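Local atomic coordinates of CobC (Shigella flexneri 2a, PDB entry 6NRU), a protein that probably removes the 5'-phosphate from alpha-ribazole 5'-phosphate and adenosylcobalamin 5'-phosphate, a step in assembling the nucleotide loop of vitamin B12. Residues L52-E57 / H77-L82; E59-T64 / L148-Q153; E132-R137 / S157-R162. All coordinates share one frame; numbering follows the deposited sequence.

Overall arrangement
All three contacts belong to one histidine phosphatase domain. Contacts 1 and 2 are close neighbours, their centres about 8 Å apart, because strands 52-55 and 146-151 lie side by side in the sheet, where Leu54 N and Leu148 O are 2.9 Å apart. Contact 3 packs two helices against the sheet; its centre is about 13 Å from that of contact 1 and about 16 Å from that of contact 2, and Phe134 reaches both. Contact 2 borders the probable active site: the side chain of His152 is about 3 Å from those of His11 and Glu84. Ser56 of contact 1 is about 6 Å from Glu84 and Leu159 of contact 3 about 12 Å, side chain to side chain.

Contact 1 (L52-E57 / H77-L82); sequences LVLCSE and HIIPEL
Main-chain hydrogen bonds tie Val53 and Cys55 to His77 and Ile79. His77 N donates to Val53 O at 2.7 Å, and His77 O accepts from Cys55 N at 2.8 Å, so one residue of the second strand grips the two neighbours of Leu54, the signature of a parallel pair. Ile79 N continues the pattern to Cys55 O, and all three bonds are fairly straight, the most bent being Cys55 N to His77 O with 152° at the hydrogen. Bent CA-H...O contacts, Leu54 CA to His77 O and Ile78 CA to Cys55 O, lie beside them.

These strands are the two ends of the beta-alpha-beta unit formed by strand 52-55, helix 59-69 and strand 76-78, the last being an outermost strand of the sheet.

Apolar packing occupies both faces. On that of Leu54, its CD2 runs alongside His77 CB at 3.6 Å, and its CB meets Leu82 CD1; Phe134 of helix 124-136 covers this side. On the other, under helix 59-69, Cys55 CB meets Ile78 CD1 at 4.1 Å.

There is also a CH-pi contact. With CG turned anti to its N (chi1 -172°), Leu52 brings CD1 over one face of the His77 ring, 3.8 Å from the centroid and displaced toward the rim.

Beyond Cys55, the extended Glu57 chain lays CG on Ile78 CG2 at 3.6 Å and stretches across Pro80, while Ser56 CB packs against the carbonyl oxygen of Leu82.

Contact 2 (E59-T64 / L148-Q153); sequences ERAQHT and LIVSHQ. With SO4 (sulfate ion), chain N.
The guanidinium of Arg60 and the imidazole of His152 meet almost perpendicularly, their planes 75° apart, with no hydrogen bond between them. His152 CE1 stands 3.4 Å above one guanidinium face, off toward its rim, while Arg60 NE lies at the imidazole edge, in the plane of that ring. Arg60 NH2 comes within 3.4 Å of His152 ND1, but at an angle too poor for a bond. The Arg60 chain gets there by starting with CG between its backbone N and carbonyl carbon (chi1 67°), then bending twice.

Each group is positioned from elsewhere: Arg60 NH1 bonds to Gly24 O, and His152 NE2 is hydrogen-bonded to Ser56 OG. His152 also occupies the N-cap position of helix 153-163, and its ring meets that of His11.

The rest of the contact is van der Waals packing: Val150 CG1 lies 3.3 Å from Ala61 O and 3.9 Å from Thr64 CG2, seating helix 59-69 on strand 146-151. Thr64 OG1 donates to Arg60 O at 3.1 Å; that carbonyl also accepts from Thr64 N.

Arg60 NH2 bonds to sulfate O4 at 3.3 Å, with a bent angle of 141°, and Arg10 and Asn17 hold the same ion. A sulfate held by Arg60 and Arg10, with Arg60 and His152 both touching His11, the probable phosphohistidine residue, is consistent with a phosphate pocket, as in other histidine phosphatases.

Contact 3 (E132-R137 / S157-R162); sequences ERFIAR and SLLIAR. With EDO (1,2-ethanediol), chain Q.
Leu159 carries its CG anti to the backbone N (chi1 -178°), whereas Ile135 sets CG1 beside its own backbone N (chi1 -70°); these choices send Leu159 CD1 and the Ile135 chain past each other in opposite directions, with CD1 of the leucine 3.6 Å from CG1 of the isoleucine. The pair sits at the crossing of two helices, 124-136 and 153-163, which precede and follow strand 146-151 in the chain and pack on the same side of the sheet of this histidine phosphatase fold. Their segments approach to 10.6 Å between axes at a signed crossing angle of -59°, and they meet through side chains, with no hydrogen bond across.

Leu159 CD1 has a second neighbour. It lies at the edge of the Phe134 ring, near the ring plane, 3.9 Å from CD2, so one methyl touches both the Phe134 edge and the Ile135 chain. Both Phe134 and Leu159 also touch Ile149, which links this packing to strand 146-151.

Next to this cluster, Ile135 CD1 meets Arg162 CB at 3.5 Å, the two side chains crossing at about a right angle. Polar groups follow. Glu132 and Arg162 form a salt bridge in which OE2 is 3.6 Å from NE. The oxygen stands well out of the guanidinium plane and no N-H points at it, so the attraction is one of charge alone.

The guanidinium has directed bonds elsewhere: Arg162 NH1 donates to Met166 O. It also donates to O1 of an ethanediol, probably from the crystallisation liquor, at 3.1 Å in a bent bond, and Arg162 NH2 reaches the same O1 in a weak bond of 3.3 Å.

Contact 1 (L52-E57 / H77-L82)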
# COMPACT_ATOMS: atom_id res chain seq x y z
N LEU A 52 -12.14 0.47 -12.23
CA LEU A 52 -12.09 -0.46 -11.11
C LEU A 52 -11.26 0.17 -9.99
O LEU A 52 -10.27 0.84 -10.26
CB LEU A 52 -11.49 -1.81 -11.52
CG LEU A 52 -11.56 -2.92 -10.47
CD1 LEU A 52 -13.01 -3.23 -10.10
CD2 LEU A 52 -10.86 -4.16 -10.97
N VAL A 53 -11.68 -0.05 -8.75
CA VAL A 53 -10.94 0.40 -7.58
C VAL A 53 -10.77 -0.79 -6.65
O VAL A 53 -11.76 -1.42 -6.25
CB VAL A 53 -11.64 1.56 -6.85
CG1 VAL A 53 -10.86 1.92 -5.59
CG2 VAL A 53 -11.78 2.77 -7.76
N LEU A 54 -9.53 -1.11 -6.32
CA LEU A 54 -9.20 -2.15 -5.35
C LEU A 54 -8.55 -1.50 -4.14
O LEU A 54 -7.60 -0.73 -4.29
CB LEU A 54 -8.27 -3.20 -5.96
CG LEU A 54 -8.65 -3.72 -7.34
CD1 LEU A 54 -7.60 -4.69 -7.86
CD2 LEU A 54 -10.02 -4.38 -7.32
N CYS A 55 -9.07 -1.80 -2.96
CA CYS A 55 -8.68 -1.10 -1.74
C CYS A 55 -8.43 -2.09 -0.62
O CYS A 55 -9.03 -3.17 -0.58
CB CYS A 55 -9.76 -0.09 -1.33
SG CYS A 55 -9.35 0.95 0.08
N SER A 56 -7.53 -1.73 0.28
CA SER A 56 -7.31 -2.56 1.45
C SER A 56 -8.47 -2.41 2.43
O SER A 56 -9.26 -1.47 2.36
CB SER A 56 -5.99 -2.19 2.13
OG SER A 56 -6.20 -1.33 3.23
N GLU A 57 -8.57 -3.38 3.36
CA GLU A 57 -9.65 -3.35 4.34
C GLU A 57 -9.49 -2.21 5.33
O GLU A 57 -10.49 -1.67 5.82
CB GLU A 57 -9.71 -4.67 5.10
CG GLU A 57 -9.93 -5.90 4.24
CD GLU A 57 -10.07 -7.16 5.08
OE1 GLU A 57 -9.47 -7.22 6.18
OE2 GLU A 57 -10.78 -8.09 4.64
N HIS A 77 -13.67 -2.67 -4.78
CA HIS A 77 -13.45 -3.98 -4.20
C HIS A 77 -12.54 -3.85 -2.99
O HIS A 77 -11.50 -3.18 -3.06
CB HIS A 77 -12.82 -4.94 -5.21
CG HIS A 77 -13.67 -5.22 -6.41
ND1 HIS A 77 -13.61 -6.41 -7.11
CD2 HIS A 77 -14.59 -4.46 -7.05
CE1 HIS A 77 -14.46 -6.37 -8.12
NE2 HIS A 77 -15.07 -5.20 -8.11
N ILE A 78 -12.91 -4.48 -1.89
CA ILE A 78 -12.10 -4.51 -0.68
C ILE A 78 -11.31 -5.81 -0.70
O ILE A 78 -11.88 -6.89 -0.49
CB ILE A 78 -12.95 -4.38 0.58
CG1 ILE A 78 -13.80 -3.11 0.52
CG2 ILE A 78 -12.07 -4.33 1.81
CD1 ILE A 78 -12.99 -1.84 0.49
N ILE A 79 -10.01 -5.72 -0.94
CA ILE A 79 -9.14 -6.89 -1.08
C ILE A 79 -8.34 -7.03 0.21
O ILE A 79 -7.53 -6.15 0.53
CB ILE A 79 -8.22 -6.76 -2.30
CG1 ILE A 79 -9.04 -6.45 -3.55
CG2 ILE A 79 -7.41 -8.03 -2.49
CD1 ILE A 79 -10.08 -7.51 -3.87
N PRO A 80 -8.54 -8.11 0.99
CA PRO A 80 -7.74 -8.28 2.21
C PRO A 80 -6.27 -8.53 1.94
O PRO A 80 -5.45 -8.31 2.84
CB PRO A 80 -8.39 -9.50 2.89
CG PRO A 80 -9.69 -9.73 2.16
CD PRO A 80 -9.48 -9.22 0.78
N GLU A 81 -5.92 -8.99 0.74
CA GLU A 81 -4.51 -9.16 0.38
C GLU A 81 -3.78 -7.83 0.33
O GLU A 81 -2.56 -7.81 0.53
CB GLU A 81 -4.39 -9.87 -0.97
CG GLU A 81 -4.59 -11.38 -0.91
CD GLU A 81 -6.04 -11.79 -0.73
OE1 GLU A 81 -6.93 -10.92 -0.88
OE2 GLU A 81 -6.30 -12.98 -0.44
N LEU A 82 -4.49 -6.73 0.09
CA LEU A 82 -3.90 -5.40 0.06
C LEU A 82 -3.69 -4.81 1.44
O LEU A 82 -3.20 -3.67 1.54
CB LEU A 82 -4.79 -4.46 -0.77
CG LEU A 82 -4.85 -4.73 -2.28
CD1 LEU A 82 -5.89 -3.85 -2.95
CD2 LEU A 82 -3.48 -4.52 -2.91

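Contact 2 (E59-T64 / L148-Q153)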
# COMPACT_ATOMS: atom_id res chain seq x y z
N GLU A 59 -9.24 1.11 7.35
CA GLU A 59 -10.07 2.27 7.08
C GLU A 59 -9.26 3.47 6.61
O GLU A 59 -9.78 4.32 5.88
CB GLU A 59 -10.90 2.63 8.31
CG GLU A 59 -12.27 3.19 7.97
CD GLU A 59 -13.12 2.20 7.21
OE1 GLU A 59 -13.92 2.63 6.35
OE2 GLU A 59 -13.00 0.98 7.48
N ARG A 60 -7.99 3.56 7.01
CA ARG A 60 -7.16 4.66 6.52
C ARG A 60 -7.02 4.61 5.01
O ARG A 60 -6.90 5.65 4.36
CB ARG A 60 -5.79 4.65 7.20
CG ARG A 60 -4.90 3.46 6.84
CD ARG A 60 -4.17 2.96 8.07
NE ARG A 60 -2.82 2.51 7.76
CZ ARG A 60 -2.24 1.46 8.33
NH1 ARG A 60 -2.89 0.75 9.24
NH2 ARG A 60 -1.00 1.12 8.00
N ALA A 61 -7.04 3.40 4.43
CA ALA A 61 -7.01 3.26 2.98
C ALA A 61 -8.37 3.56 2.37
O ALA A 61 -8.46 4.20 1.31
CB ALA A 61 -6.55 1.86 2.60
N GLN A 62 -9.45 3.13 3.03
CA GLN A 62 -10.79 3.40 2.53
C GLN A 62 -11.14 4.88 2.67
O GLN A 62 -11.78 5.46 1.79
CB GLN A 62 -11.81 2.53 3.25
CG GLN A 62 -11.56 1.04 3.07
CD GLN A 62 -12.68 0.19 3.62
OE1 GLN A 62 -13.74 0.09 3.01
NE2 GLN A 62 -12.44 -0.43 4.77
N HIS A 63 -10.73 5.50 3.78
CA HIS A 63 -10.90 6.95 3.92
C HIS A 63 -10.20 7.68 2.79
O HIS A 63 -10.74 8.66 2.25
CB HIS A 63 -10.36 7.41 5.28
CG HIS A 63 -10.70 8.83 5.62
ND1 HIS A 63 -10.39 9.39 6.84
CD2 HIS A 63 -11.31 9.80 4.91
CE1 HIS A 63 -10.80 10.64 6.87
NE2 HIS A 63 -11.36 10.92 5.70
N THR A 64 -9.01 7.22 2.41
CA THR A 64 -8.31 7.82 1.28
C THR A 64 -9.06 7.59 -0.02
O THR A 64 -9.27 8.53 -0.80
CB THR A 64 -6.89 7.26 1.20
OG1 THR A 64 -6.10 7.79 2.28
CG2 THR A 64 -6.23 7.64 -0.13
N LEU A 148 -7.37 1.43 -10.15
CA LEU A 148 -6.75 2.19 -9.07
C LEU A 148 -6.61 1.31 -7.84
O LEU A 148 -7.58 0.66 -7.42
CB LEU A 148 -7.58 3.43 -8.74
CG LEU A 148 -7.21 4.14 -7.44
CD1 LEU A 148 -5.84 4.79 -7.53
CD2 LEU A 148 -8.28 5.16 -7.06
N ILE A 149 -5.42 1.30 -7.25
CA ILE A 149 -5.13 0.49 -6.07
C ILE A 149 -4.79 1.43 -4.93
O ILE A 149 -3.82 2.21 -5.01
CB ILE A 149 -3.99 -0.50 -6.32
CG1 ILE A 149 -4.39 -1.50 -7.41
CG2 ILE A 149 -3.61 -1.21 -5.03
CD1 ILE A 149 -3.39 -2.62 -7.59
N VAL A 150 -5.57 1.37 -3.85
CA VAL A 150 -5.35 2.16 -2.65
C VAL A 150 -4.88 1.20 -1.56
O VAL A 150 -5.65 0.35 -1.10
CB VAL A 150 -6.61 2.92 -2.21
CG1 VAL A 150 -6.28 3.88 -1.08
CG2 VAL A 150 -7.22 3.66 -3.39
N SER A 151 -3.62 1.34 -1.15
CA SER A 151 -3.05 0.40 -0.19
C SER A 151 -1.99 1.08 0.68
O SER A 151 -2.13 2.25 1.04
CB SER A 151 -2.44 -0.80 -0.92
OG SER A 151 -2.16 -1.85 -0.01
N HIS A 152 -0.94 0.34 1.02
CA HIS A 152 0.05 0.77 2.00
C HIS A 152 1.45 0.69 1.40
O HIS A 152 1.66 0.15 0.31
CB HIS A 152 -0.04 -0.09 3.27
CG HIS A 152 -1.42 -0.21 3.81
ND1 HIS A 152 -1.92 0.63 4.78
CD2 HIS A 152 -2.43 -1.07 3.50
CE1 HIS A 152 -3.17 0.29 5.05
NE2 HIS A 152 -3.50 -0.73 4.29
N GLN A 153 2.41 1.23 2.15
CA GLN A 153 3.78 1.34 1.65
C GLN A 153 4.39 -0.03 1.40
O GLN A 153 5.00 -0.27 0.34
CB GLN A 153 4.62 2.14 2.64
CG GLN A 153 5.75 2.93 2.02
CD GLN A 153 6.83 2.03 1.45
OE1 GLN A 153 7.30 2.23 0.34
NE2 GLN A 153 7.22 1.02 2.22
S SO4 N . 2.84 3.24 7.21
O1 SO4 N . 3.40 1.89 7.20
O2 SO4 N . 3.22 3.92 8.44
O3 SO4 N . 3.34 3.98 6.06
O4 SO4 N . 1.38 3.16 7.13

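Contact 3 (E132-R137 / S157-R162)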
# COMPACT_ATOMS: atom_id res chain seq x y z
N GLU A 132 1.72 -12.02 -3.39
CA GLU A 132 1.87 -12.92 -4.52
C GLU A 132 0.53 -13.46 -4.99
O GLU A 132 0.28 -13.59 -6.19
CB GLU A 132 2.82 -14.06 -4.15
CG GLU A 132 4.28 -13.72 -4.37
CD GLU A 132 4.69 -13.88 -5.83
OE1 GLU A 132 5.04 -15.02 -6.23
OE2 GLU A 132 4.67 -12.88 -6.57
N ARG A 133 -0.36 -13.79 -4.04
CA ARG A 133 -1.69 -14.25 -4.42
C ARG A 133 -2.48 -13.16 -5.12
O ARG A 133 -3.23 -13.42 -6.07
CB ARG A 133 -2.45 -14.76 -3.19
CG ARG A 133 -1.79 -15.94 -2.50
CD ARG A 133 -2.82 -16.94 -2.00
NE ARG A 133 -2.18 -18.19 -1.59
CZ ARG A 133 -2.18 -19.30 -2.32
NH1 ARG A 133 -2.78 -19.32 -3.50
NH2 ARG A 133 -1.58 -20.39 -1.86
N PHE A 134 -2.33 -11.91 -4.66
CA PHE A 134 -2.99 -10.80 -5.33
C PHE A 134 -2.48 -10.65 -6.76
O PHE A 134 -3.26 -10.39 -7.68
CB PHE A 134 -2.78 -9.51 -4.55
CG PHE A 134 -3.32 -8.30 -5.24
CD1 PHE A 134 -4.68 -8.02 -5.22
CD2 PHE A 134 -2.48 -7.43 -5.91
CE1 PHE A 134 -5.19 -6.90 -5.85
CE2 PHE A 134 -2.97 -6.31 -6.55
CZ PHE A 134 -4.33 -6.05 -6.52
N ILE A 135 -1.16 -10.80 -6.95
CA ILE A 135 -0.59 -10.72 -8.29
C ILE A 135 -1.17 -11.82 -9.18
O ILE A 135 -1.54 -11.57 -10.33
CB ILE A 135 0.94 -10.80 -8.22
CG1 ILE A 135 1.52 -9.53 -7.60
CG2 ILE A 135 1.54 -11.03 -9.60
CD1 ILE A 135 3.02 -9.54 -7.48
N ALA A 136 -1.27 -13.04 -8.65
CA ALA A 136 -1.83 -14.15 -9.43
C ALA A 136 -3.30 -13.94 -9.75
O ALA A 136 -3.82 -14.60 -10.66
CB ALA A 136 -1.64 -15.46 -8.68
N ARG A 137 -3.98 -13.06 -9.02
CA ARG A 137 -5.40 -12.78 -9.23
C ARG A 137 -5.64 -11.71 -10.29
O ARG A 137 -6.81 -11.46 -10.63
CB ARG A 137 -6.05 -12.33 -7.92
CG ARG A 137 -6.43 -13.47 -6.99
CD ARG A 137 -7.48 -13.00 -6.01
NE ARG A 137 -7.57 -13.87 -4.83
CZ ARG A 137 -8.03 -13.47 -3.65
NH1 ARG A 137 -8.44 -12.22 -3.48
NH2 ARG A 137 -8.07 -14.32 -2.63
N SER A 157 5.06 -1.16 -2.54
CA SER A 157 6.47 -1.28 -2.89
C SER A 157 6.83 -2.70 -3.27
O SER A 157 7.58 -2.93 -4.23
CB SER A 157 7.34 -0.81 -1.73
OG SER A 157 7.30 -1.75 -0.68
N LEU A 158 6.30 -3.68 -2.53
CA LEU A 158 6.54 -5.08 -2.87
C LEU A 158 5.79 -5.48 -4.14
O LEU A 158 6.26 -6.34 -4.89
CB LEU A 158 6.14 -5.98 -1.71
CG LEU A 158 6.31 -7.48 -1.93
CD1 LEU A 158 7.76 -7.78 -2.29
CD2 LEU A 158 5.89 -8.25 -0.70
N LEU A 159 4.62 -4.88 -4.38
CA LEU A 159 3.91 -5.14 -5.63
C LEU A 159 4.75 -4.73 -6.82
O LEU A 159 4.89 -5.49 -7.79
CB LEU A 159 2.57 -4.41 -5.63
CG LEU A 159 1.69 -4.65 -6.86
CD1 LEU A 159 1.05 -6.02 -6.80
CD2 LEU A 159 0.63 -3.57 -6.98
N ILE A 160 5.33 -3.53 -6.77
CA ILE A 160 6.20 -3.07 -7.85
C ILE A 160 7.34 -4.05 -8.05
O ILE A 160 7.61 -4.50 -9.17
CB ILE A 160 6.72 -1.65 -7.57
CG1 ILE A 160 5.56 -0.66 -7.50
CG2 ILE A 160 7.72 -1.23 -8.64
CD1 ILE A 160 5.98 0.73 -7.07
N ALA A 161 8.03 -4.41 -6.96
CA ALA A 161 9.22 -5.25 -7.07
C ALA A 161 8.90 -6.61 -7.66
O ALA A 161 9.64 -7.10 -8.53
CB ALA A 161 9.88 -5.40 -5.69
N ARG A 162 7.82 -7.25 -7.22
CA ARG A 162 7.51 -8.58 -7.73
C ARG A 162 7.00 -8.54 -9.16
O ARG A 162 7.26 -9.48 -9.93
CB ARG A 162 6.49 -9.27 -6.82
CG ARG A 162 7.00 -9.56 -5.42
CD ARG A 162 8.26 -10.40 -5.46
NE ARG A 162 8.01 -11.77 -5.91
CZ ARG A 162 8.52 -12.31 -7.01
NH1 ARG A 162 9.31 -11.59 -7.80
NH2 ARG A 162 8.24 -13.57 -7.33
C1 EDO Q . 9.54 -14.32 -10.96
O1 EDO Q . 8.89 -13.13 -10.50
C2 EDO Q . 9.54 -15.38 -9.86
O2 EDO Q . 10.47 -15.01 -8.83